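Local coordinates for D-isomer specific 2-hydroxyacid dehydrogenase family protein (Aeromonas salmonicida subsp. salmonicida, PDB 3HG7) that probably acts as an NAD-dependent oxidoreductase of the D-isomer specific 2-hydroxyacid dehydrogenase family, at residues Pro55-Lys64 with Gly77-Arg87; Lys67-Tyr75 with Val289-Phe300. The protein carries 1 engineered substitution. All blocks are in the same frame, centred on the assembly; numbering follows the deposited sequence.

From the N terminus the chain reaches strand 50-53, helix 55-58, strand 70-73, the loop before strand 91-93 and, far later, helix 286-301. Interaction 1 closes a short loop: 12 residues separate Pro55-Lys64 from Gly77-Arg87, and strand 70-73 lies among them. Interaction 2 starts from that strand and closes a loop of 213 residues, which takes in the seven-stranded sheet of the predicted NAD-binding domain before the chain returns. Because the segments alternate, the two contacts cross. They use opposite faces of strand 70-73: Phe71 and Ser73 touch Ala58, Pro55, Val78 and Leu81 of interaction 1, while Trp70 and Gln72 point to the C-terminal helix.

Interaction 1 (Pro55-Lys64 with Gly77-Arg87); sequences PARAKPLLAK and GVDVLLDARCR
Pro55 and Leu81 make the tight end of this contact, where the proline CB lies 3.9 Å from Leu81 CD1 and 3.6 Å from Val80 CG2. The ring also rests its CG on Val78 CG1. Leu81 reaches across with its other branch as well, since CD2 meets Leu62 CD1 at 3.9 Å with the two side chains roughly perpendicular. Beneath them Phe71 and Ser73 of strand 70-73 supply the floor: helix 55-58 and the 3-10 segment 79-81 lie side by side over one face of the five-stranded parallel sheet, within an alpha/beta domain separate from the probable NAD-binding one of Rossmann type. Toward solvent the contact turns polar. Lys59, extended to its tip, brings NZ to a lone pair of Val80 O (2.7 Å) and to the anti lone pair of Asp83 OD2 (3.2 Å), while its CE passes Cys86 SG. The same Asp83 oxygen takes a salt bridge from Arg85 NH1, and OD1 closes an Asx turn with Arg85 N. At the far end Arg87, bent at chi3 (-57°), points NH1 at Leu62 O, 3.1 Å away in a bond of 144°; Asn66 also receives NH1, and Asp89 pairs with NE.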
# COMPACT_ATOMS: atom_id res chain seq x y z
N PRO A 55 4.08 -11.17 -7.45
CA PRO A 55 4.44 -10.82 -8.84
C PRO A 55 5.91 -10.98 -9.19
O PRO A 55 6.21 -11.59 -10.22
CB PRO A 55 4.03 -9.36 -8.94
CG PRO A 55 2.83 -9.30 -8.07
CD PRO A 55 3.19 -10.15 -6.87
N ALA A 56 6.81 -10.46 -8.35
CA ALA A 56 8.26 -10.59 -8.65
C ALA A 56 8.73 -12.04 -8.72
O ALA A 56 9.67 -12.35 -9.41
CB ALA A 56 9.09 -9.81 -7.67
N ARG A 57 8.09 -12.94 -7.99
CA ARG A 57 8.50 -14.32 -8.11
C ARG A 57 7.98 -15.02 -9.33
O ARG A 57 8.69 -15.87 -9.90
CB ARG A 57 8.23 -15.10 -6.85
CG ARG A 57 9.46 -14.98 -6.00
CD ARG A 57 9.34 -15.72 -4.78
NE ARG A 57 9.41 -17.15 -5.00
CZ ARG A 57 9.25 -17.98 -3.99
NH1 ARG A 57 9.07 -17.43 -2.80
NH2 ARG A 57 9.24 -19.28 -4.15
N ALA A 58 6.80 -14.67 -9.75
CA ALA A 58 6.22 -15.29 -10.94
C ALA A 58 6.85 -14.77 -12.23
O ALA A 58 7.00 -15.52 -13.19
CB ALA A 58 4.73 -15.03 -10.95
N LYS A 59 7.19 -13.48 -12.25
CA LYS A 59 7.61 -12.80 -13.48
C LYS A 59 8.66 -13.51 -14.36
O LYS A 59 8.44 -13.61 -15.57
CB LYS A 59 8.00 -11.32 -13.23
CG LYS A 59 8.31 -10.55 -14.53
CD LYS A 59 8.63 -9.07 -14.29
CE LYS A 59 8.61 -8.31 -15.62
NZ LYS A 59 8.56 -6.82 -15.39
N PRO A 60 9.78 -14.01 -13.75
CA PRO A 60 10.79 -14.75 -14.53
C PRO A 60 10.34 -16.14 -15.01
O PRO A 60 11.00 -16.74 -15.85
CB PRO A 60 11.95 -14.92 -13.53
CG PRO A 60 11.35 -14.69 -12.19
CD PRO A 60 10.28 -13.69 -12.41
N LEU A 61 9.23 -16.64 -14.47
CA LEU A 61 8.74 -17.98 -14.83
C LEU A 61 7.56 -17.90 -15.80
O LEU A 61 7.17 -18.91 -16.39
CB LEU A 61 8.34 -18.73 -13.54
CG LEU A 61 9.50 -19.11 -12.61
CD1 LEU A 61 9.09 -19.32 -11.18
CD2 LEU A 61 10.12 -20.38 -13.13
N LEU A 62 7.01 -16.70 -16.00
CA LEU A 62 5.71 -16.57 -16.69
C LEU A 62 5.70 -17.08 -18.12
O LEU A 62 4.69 -17.64 -18.56
CB LEU A 62 5.15 -15.15 -16.65
CG LEU A 62 4.19 -14.84 -15.52
CD1 LEU A 62 3.67 -13.42 -15.68
CD2 LEU A 62 3.03 -15.80 -15.49
N ALA A 63 6.80 -16.88 -18.86
CA ALA A 63 6.86 -17.39 -20.26
C ALA A 63 6.70 -18.90 -20.34
O ALA A 63 6.29 -19.40 -21.39
CB ALA A 63 8.14 -16.97 -20.98
N LYS A 64 6.99 -19.62 -19.26
CA LYS A 64 6.82 -21.10 -19.19
C LYS A 64 5.41 -21.56 -18.75
O LYS A 64 5.09 -22.77 -18.84
CB LYS A 64 7.84 -21.71 -18.23
CG LYS A 64 9.28 -21.57 -18.73
CD LYS A 64 10.24 -22.39 -17.92
CE LYS A 64 11.64 -22.36 -18.54
NZ LYS A 64 12.67 -23.07 -17.69
N GLY A 77 0.06 -4.59 -5.48
CA GLY A 77 0.79 -4.00 -6.61
C GLY A 77 1.21 -5.07 -7.62
O GLY A 77 1.86 -6.05 -7.23
N VAL A 78 0.89 -4.88 -8.89
CA VAL A 78 1.16 -5.90 -9.93
C VAL A 78 1.85 -5.25 -11.12
O VAL A 78 1.93 -5.84 -12.19
CB VAL A 78 -0.12 -6.66 -10.41
CG1 VAL A 78 -0.70 -7.53 -9.28
CG2 VAL A 78 -1.18 -5.69 -10.99
N ASP A 79 2.35 -4.02 -10.94
CA ASP A 79 2.92 -3.30 -12.07
C ASP A 79 3.98 -4.03 -12.86
O ASP A 79 4.08 -3.85 -14.07
CB ASP A 79 3.40 -1.91 -11.67
CG ASP A 79 2.26 -0.97 -11.47
OD1 ASP A 79 1.65 -1.01 -10.39
OD2 ASP A 79 1.97 -0.20 -12.41
N VAL A 80 4.76 -4.87 -12.20
CA VAL A 80 5.80 -5.59 -12.91
C VAL A 80 5.23 -6.57 -13.95
O VAL A 80 5.93 -7.00 -14.86
CB VAL A 80 6.78 -6.30 -11.95
CG1 VAL A 80 7.48 -5.27 -11.01
CG2 VAL A 80 6.08 -7.42 -11.15
N LEU A 81 3.94 -6.90 -13.81
CA LEU A 81 3.26 -7.83 -14.72
C LEU A 81 2.56 -7.14 -15.90
O LEU A 81 2.03 -7.80 -16.80
CB LEU A 81 2.28 -8.72 -13.95
CG LEU A 81 2.82 -9.45 -12.71
CD1 LEU A 81 1.67 -10.11 -11.97
CD2 LEU A 81 3.86 -10.50 -13.12
N LEU A 82 2.57 -5.80 -15.90
CA LEU A 82 1.97 -5.02 -16.98
C LEU A 82 3.02 -4.68 -18.04
O LEU A 82 2.70 -4.05 -19.06
CB LEU A 82 1.32 -3.74 -16.45
CG LEU A 82 0.43 -3.85 -15.20
CD1 LEU A 82 -0.03 -2.47 -14.78
CD2 LEU A 82 -0.76 -4.78 -15.40
N ASP A 83 4.25 -5.09 -17.78
CA ASP A 83 5.35 -4.97 -18.73
C ASP A 83 4.90 -5.51 -20.09
O ASP A 83 4.34 -6.61 -20.18
CB ASP A 83 6.56 -5.75 -18.18
CG ASP A 83 7.83 -5.55 -18.99
OD1 ASP A 83 7.78 -5.19 -20.18
OD2 ASP A 83 8.92 -5.80 -18.42
N ALA A 84 5.13 -4.72 -21.13
CA ALA A 84 4.75 -5.06 -22.50
C ALA A 84 5.40 -6.36 -22.99
O ALA A 84 4.89 -7.00 -23.92
CB ALA A 84 5.07 -3.91 -23.45
N ARG A 85 6.52 -6.73 -22.38
CA ARG A 85 7.23 -7.96 -22.71
C ARG A 85 6.53 -9.22 -22.19
O ARG A 85 6.80 -10.32 -22.67
CB ARG A 85 8.67 -7.93 -22.16
CG ARG A 85 9.52 -6.72 -22.57
CD ARG A 85 11.01 -6.98 -22.30
NE ARG A 85 11.68 -5.84 -21.70
CZ ARG A 85 11.81 -5.63 -20.39
NH1 ARG A 85 11.30 -6.49 -19.52
NH2 ARG A 85 12.44 -4.54 -19.95
N CYS A 86 5.64 -9.05 -21.20
CA CYS A 86 4.95 -10.19 -20.57
C CYS A 86 3.66 -10.58 -21.28
O CYS A 86 2.95 -9.74 -21.85
CB CYS A 86 4.61 -9.89 -19.11
SG CYS A 86 5.98 -9.34 -18.06
N ARG A 87 3.36 -11.88 -21.20
CA ARG A 87 2.13 -12.44 -21.72
C ARG A 87 0.89 -11.86 -21.04
O ARG A 87 0.93 -11.44 -19.89
CB ARG A 87 2.15 -13.97 -21.58
CG ARG A 87 1.92 -14.49 -20.14
CD ARG A 87 2.35 -15.96 -20.01
NE ARG A 87 1.64 -16.81 -20.96
CZ ARG A 87 2.14 -17.92 -21.51
NH1 ARG A 87 3.38 -18.33 -21.24
NH2 ARG A 87 1.40 -18.61 -22.37

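Interaction 2 (Lys67-Tyr75 with Val289-Phe300); sequences KLSWFQSTY and VAQIFVRNYIRF
Trp70 reaches from strand 70-73 to Phe300, Phe293 and Asn296 of helix 286-301, its CG anti to the backbone N (chi1 170°). CB comes first, 3.7 Å from Phe300 CE1 in an off-centre CH-pi contact with that ring. Further out, on the six-membered ring, CE3 sits over the same face of Phe300, nearest CG at 3.8 Å; the two rings are oblique, their planes 38° apart. CZ3 touches both Phe293 CE1 and Tyr297 CA. At the tip, CH2 meets Phe293 CE1 at 3.6 Å, and Phe293 O lies at the indole edge, near its plane. The six-membered ring of Trp70 and the ring of Phe293 are nearly parallel, their planes 10° apart, yet slid so far that they barely overlap. Next to CH2, Trp70 CZ2 packs 3.4 Å from Asn296 CB. The indole NE1 bonds to Thr93.

Strand 70-73 lies between strands 50-53 and 91-93 of the five-stranded parallel sheet, and the C-terminal helix, running nearly antiparallel to it, covers part of one sheet face, beside helix 15-24. The chain thus returns from the Rossmann-type domain to complete the domain where it began, as in other D-2-hydroxyacid dehydrogenases.

Next along the strand, Gln72 bends at chi2, which sets its amide almost coplanar with that of Asn296. Asn296 ND2 donates to Gln72 OE1 at 3.2 Å, within both amide planes, and Thr93 OG1 bonds to the same oxygen. Gln72 NE2 spans Ser73 O (2.9 Å) and Asn94 O, so both ends of this buried amide are bound and its rotation is fixed. Asn296 OD1 is held in turn by Asp307 N and by Arg299 NH1 at 3.0 Å. Beyond Gln72 the packing is looser, Val289 CG2 approaching Thr74 O only to 4.2 Å.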
# COMPACT_ATOMS: atom_id res chain seq x y z
N LYS A 67 -0.02 -23.34 -19.42
CA LYS A 67 -1.36 -23.82 -19.07
C LYS A 67 -2.09 -22.82 -18.18
O LYS A 67 -3.21 -23.07 -17.71
CB LYS A 67 -1.25 -25.14 -18.34
CG LYS A 67 -0.94 -26.32 -19.28
CD LYS A 67 -0.91 -27.57 -18.44
CE LYS A 67 -0.77 -28.87 -19.23
NZ LYS A 67 -1.25 -29.91 -18.24
N LEU A 68 -1.45 -21.68 -17.93
CA LEU A 68 -1.99 -20.74 -16.94
C LEU A 68 -3.24 -20.01 -17.43
O LEU A 68 -3.23 -19.41 -18.51
CB LEU A 68 -0.92 -19.72 -16.54
CG LEU A 68 -1.35 -18.67 -15.50
CD1 LEU A 68 -1.65 -19.34 -14.16
CD2 LEU A 68 -0.30 -17.62 -15.32
N SER A 69 -4.30 -20.09 -16.62
CA SER A 69 -5.61 -19.48 -16.83
C SER A 69 -5.89 -18.33 -15.88
O SER A 69 -6.55 -17.32 -16.25
CB SER A 69 -6.67 -20.56 -16.59
OG SER A 69 -6.64 -21.47 -17.68
N TRP A 70 -5.46 -18.51 -14.63
CA TRP A 70 -5.70 -17.52 -13.57
C TRP A 70 -4.54 -17.43 -12.55
O TRP A 70 -4.10 -18.43 -11.97
CB TRP A 70 -7.04 -17.78 -12.87
CG TRP A 70 -7.25 -16.98 -11.64
CD1 TRP A 70 -7.00 -15.65 -11.44
CD2 TRP A 70 -7.75 -17.48 -10.40
NE1 TRP A 70 -7.30 -15.30 -10.16
CE2 TRP A 70 -7.75 -16.42 -9.49
CE3 TRP A 70 -8.16 -18.75 -9.96
CZ2 TRP A 70 -8.15 -16.56 -8.15
CZ3 TRP A 70 -8.57 -18.90 -8.64
CH2 TRP A 70 -8.57 -17.80 -7.75
N PHE A 71 -4.06 -16.21 -12.37
CA PHE A 71 -2.96 -15.89 -11.42
C PHE A 71 -3.55 -14.94 -10.39
O PHE A 71 -3.98 -13.83 -10.71
CB PHE A 71 -1.85 -15.20 -12.22
CG PHE A 71 -0.65 -14.76 -11.41
CD1 PHE A 71 -0.58 -14.90 -10.04
CD2 PHE A 71 0.39 -14.13 -12.07
CE1 PHE A 71 0.56 -14.42 -9.31
CE2 PHE A 71 1.52 -13.67 -11.37
CZ PHE A 71 1.57 -13.81 -9.98
N GLN A 72 -3.62 -15.42 -9.16
CA GLN A 72 -3.96 -14.58 -8.01
C GLN A 72 -2.66 -14.06 -7.40
O GLN A 72 -1.88 -14.85 -6.82
CB GLN A 72 -4.70 -15.39 -6.96
CG GLN A 72 -5.00 -14.60 -5.65
CD GLN A 72 -5.97 -13.47 -5.87
OE1 GLN A 72 -7.12 -13.68 -6.34
NE2 GLN A 72 -5.54 -12.24 -5.56
N SER A 73 -2.42 -12.76 -7.56
CA SER A 73 -1.30 -12.08 -6.87
C SER A 73 -1.58 -11.97 -5.37
O SER A 73 -2.71 -11.78 -4.95
CB SER A 73 -1.06 -10.68 -7.45
OG SER A 73 -0.13 -9.95 -6.64
N THR A 74 -0.53 -12.10 -4.55
CA THR A 74 -0.69 -11.98 -3.10
C THR A 74 -0.49 -10.54 -2.70
O THR A 74 -0.65 -10.17 -1.53
CB THR A 74 0.41 -12.83 -2.33
OG1 THR A 74 1.71 -12.47 -2.81
CG2 THR A 74 0.20 -14.29 -2.55
N TYR A 75 -0.14 -9.71 -3.67
CA TYR A 75 0.12 -8.29 -3.41
C TYR A 75 -0.89 -7.44 -4.15
O TYR A 75 -1.42 -7.80 -5.22
CB TYR A 75 1.50 -7.89 -3.93
CG TYR A 75 2.68 -8.29 -3.13
CD1 TYR A 75 2.54 -8.82 -1.85
CD2 TYR A 75 3.98 -8.11 -3.63
CE1 TYR A 75 3.66 -9.16 -1.08
CE2 TYR A 75 5.09 -8.45 -2.87
CZ TYR A 75 4.92 -8.97 -1.61
OH TYR A 75 6.00 -9.30 -0.83
N VAL A 289 -5.75 -13.25 2.49
CA VAL A 289 -5.50 -13.49 1.07
C VAL A 289 -6.09 -14.86 0.65
O VAL A 289 -6.65 -14.99 -0.42
CB VAL A 289 -3.99 -13.40 0.72
CG1 VAL A 289 -3.74 -13.76 -0.76
CG2 VAL A 289 -3.43 -12.02 1.01
N ALA A 290 -5.98 -15.87 1.51
CA ALA A 290 -6.51 -17.20 1.17
C ALA A 290 -8.01 -17.16 1.02
O ALA A 290 -8.58 -17.86 0.17
CB ALA A 290 -6.11 -18.22 2.21
N GLN A 291 -8.67 -16.34 1.84
CA GLN A 291 -10.10 -16.12 1.75
C GLN A 291 -10.46 -15.50 0.40
O GLN A 291 -11.43 -15.92 -0.22
CB GLN A 291 -10.55 -15.22 2.92
CG GLN A 291 -12.05 -15.12 3.14
CD GLN A 291 -12.41 -14.23 4.34
OE1 GLN A 291 -13.59 -14.07 4.67
NE2 GLN A 291 -11.40 -13.66 5.00
N ILE A 292 -9.66 -14.54 -0.07
CA ILE A 292 -9.85 -13.93 -1.41
C ILE A 292 -9.67 -14.98 -2.50
O ILE A 292 -10.47 -15.05 -3.45
CB ILE A 292 -8.89 -12.74 -1.64
CG1 ILE A 292 -9.32 -11.55 -0.76
CG2 ILE A 292 -8.88 -12.30 -3.10
CD1 ILE A 292 -8.28 -10.41 -0.74
N PHE A 293 -8.64 -15.80 -2.34
CA PHE A 293 -8.37 -16.87 -3.30
C PHE A 293 -9.54 -17.86 -3.38
O PHE A 293 -10.04 -18.14 -4.47
CB PHE A 293 -7.07 -17.62 -2.98
CG PHE A 293 -6.83 -18.80 -3.91
CD1 PHE A 293 -6.20 -18.61 -5.14
CD2 PHE A 293 -7.33 -20.06 -3.60
CE1 PHE A 293 -6.02 -19.69 -6.03
CE2 PHE A 293 -7.20 -21.13 -4.48
CZ PHE A 293 -6.53 -20.95 -5.70
N VAL A 294 -10.00 -18.36 -2.24
CA VAL A 294 -11.07 -19.36 -2.27
C VAL A 294 -12.40 -18.80 -2.82
O VAL A 294 -13.09 -19.50 -3.56
CB VAL A 294 -11.24 -20.03 -0.88
CG1 VAL A 294 -12.53 -20.84 -0.78
CG2 VAL A 294 -10.02 -20.88 -0.58
N ARG A 295 -12.74 -17.55 -2.51
CA ARG A 295 -13.97 -16.95 -3.06
C ARG A 295 -13.83 -16.79 -4.59
O ARG A 295 -14.74 -17.10 -5.34
CB ARG A 295 -14.35 -15.61 -2.38
CG ARG A 295 -14.83 -15.73 -0.93
CD ARG A 295 -15.39 -14.38 -0.37
NE ARG A 295 -14.69 -13.22 -0.93
CZ ARG A 295 -13.88 -12.41 -0.24
NH1 ARG A 295 -13.29 -11.39 -0.86
NH2 ARG A 295 -13.65 -12.63 1.05
N ASN A 296 -12.66 -16.33 -5.03
CA ASN A 296 -12.37 -16.22 -6.46
C ASN A 296 -12.32 -17.58 -7.15
O ASN A 296 -12.73 -17.71 -8.30
CB ASN A 296 -11.07 -15.44 -6.70
CG ASN A 296 -11.32 -13.95 -7.01
OD1 ASN A 296 -12.43 -13.53 -7.35
ND2 ASN A 296 -10.25 -13.17 -6.92
N TYR A 297 -11.83 -18.59 -6.44
CA TYR A 297 -11.78 -19.95 -7.01
C TYR A 297 -13.18 -20.47 -7.33
O TYR A 297 -13.43 -20.99 -8.42
CB TYR A 297 -11.04 -20.90 -6.06
CG TYR A 297 -11.00 -22.32 -6.57
CD1 TYR A 297 -10.06 -22.71 -7.52
CD2 TYR A 297 -11.87 -23.29 -6.08
CE1 TYR A 297 -10.02 -24.01 -7.99
CE2 TYR A 297 -11.84 -24.58 -6.53
CZ TYR A 297 -10.92 -24.95 -7.49
OH TYR A 297 -10.88 -26.24 -7.96
N ILE A 298 -14.11 -20.30 -6.39
CA ILE A 298 -15.53 -20.65 -6.64
C ILE A 298 -16.12 -19.96 -7.87
O ILE A 298 -16.81 -20.61 -8.66
CB ILE A 298 -16.43 -20.36 -5.42
CG1 ILE A 298 -15.93 -21.06 -4.15
CG2 ILE A 298 -17.91 -20.73 -5.72
CD1 ILE A 298 -15.68 -22.54 -4.27
N ARG A 299 -15.84 -18.67 -8.05
CA ARG A 299 -16.30 -17.95 -9.26
C ARG A 299 -15.60 -18.50 -10.50
O ARG A 299 -16.22 -18.81 -11.52
CB ARG A 299 -16.03 -16.44 -9.12
CG ARG A 299 -16.84 -15.68 -8.04
CD ARG A 299 -16.01 -14.49 -7.56
NE ARG A 299 -16.67 -13.69 -6.53
CZ ARG A 299 -16.04 -13.00 -5.58
NH1 ARG A 299 -14.71 -13.02 -5.48
NH2 ARG A 299 -16.74 -12.31 -4.69
N PHE A 300 -14.28 -18.68 -10.39
CA PHE A 300 -13.49 -19.18 -11.52
C PHE A 300 -13.97 -20.52 -12.12
O PHE A 300 -14.09 -20.66 -13.35
CB PHE A 300 -12.01 -19.30 -11.08
CG PHE A 300 -11.12 -19.89 -12.12
CD1 PHE A 300 -10.76 -19.16 -13.25
CD2 PHE A 300 -10.60 -21.17 -11.96
CE1 PHE A 300 -9.92 -19.73 -14.24
CE2 PHE A 300 -9.75 -21.73 -12.94
CZ PHE A 300 -9.41 -20.99 -14.08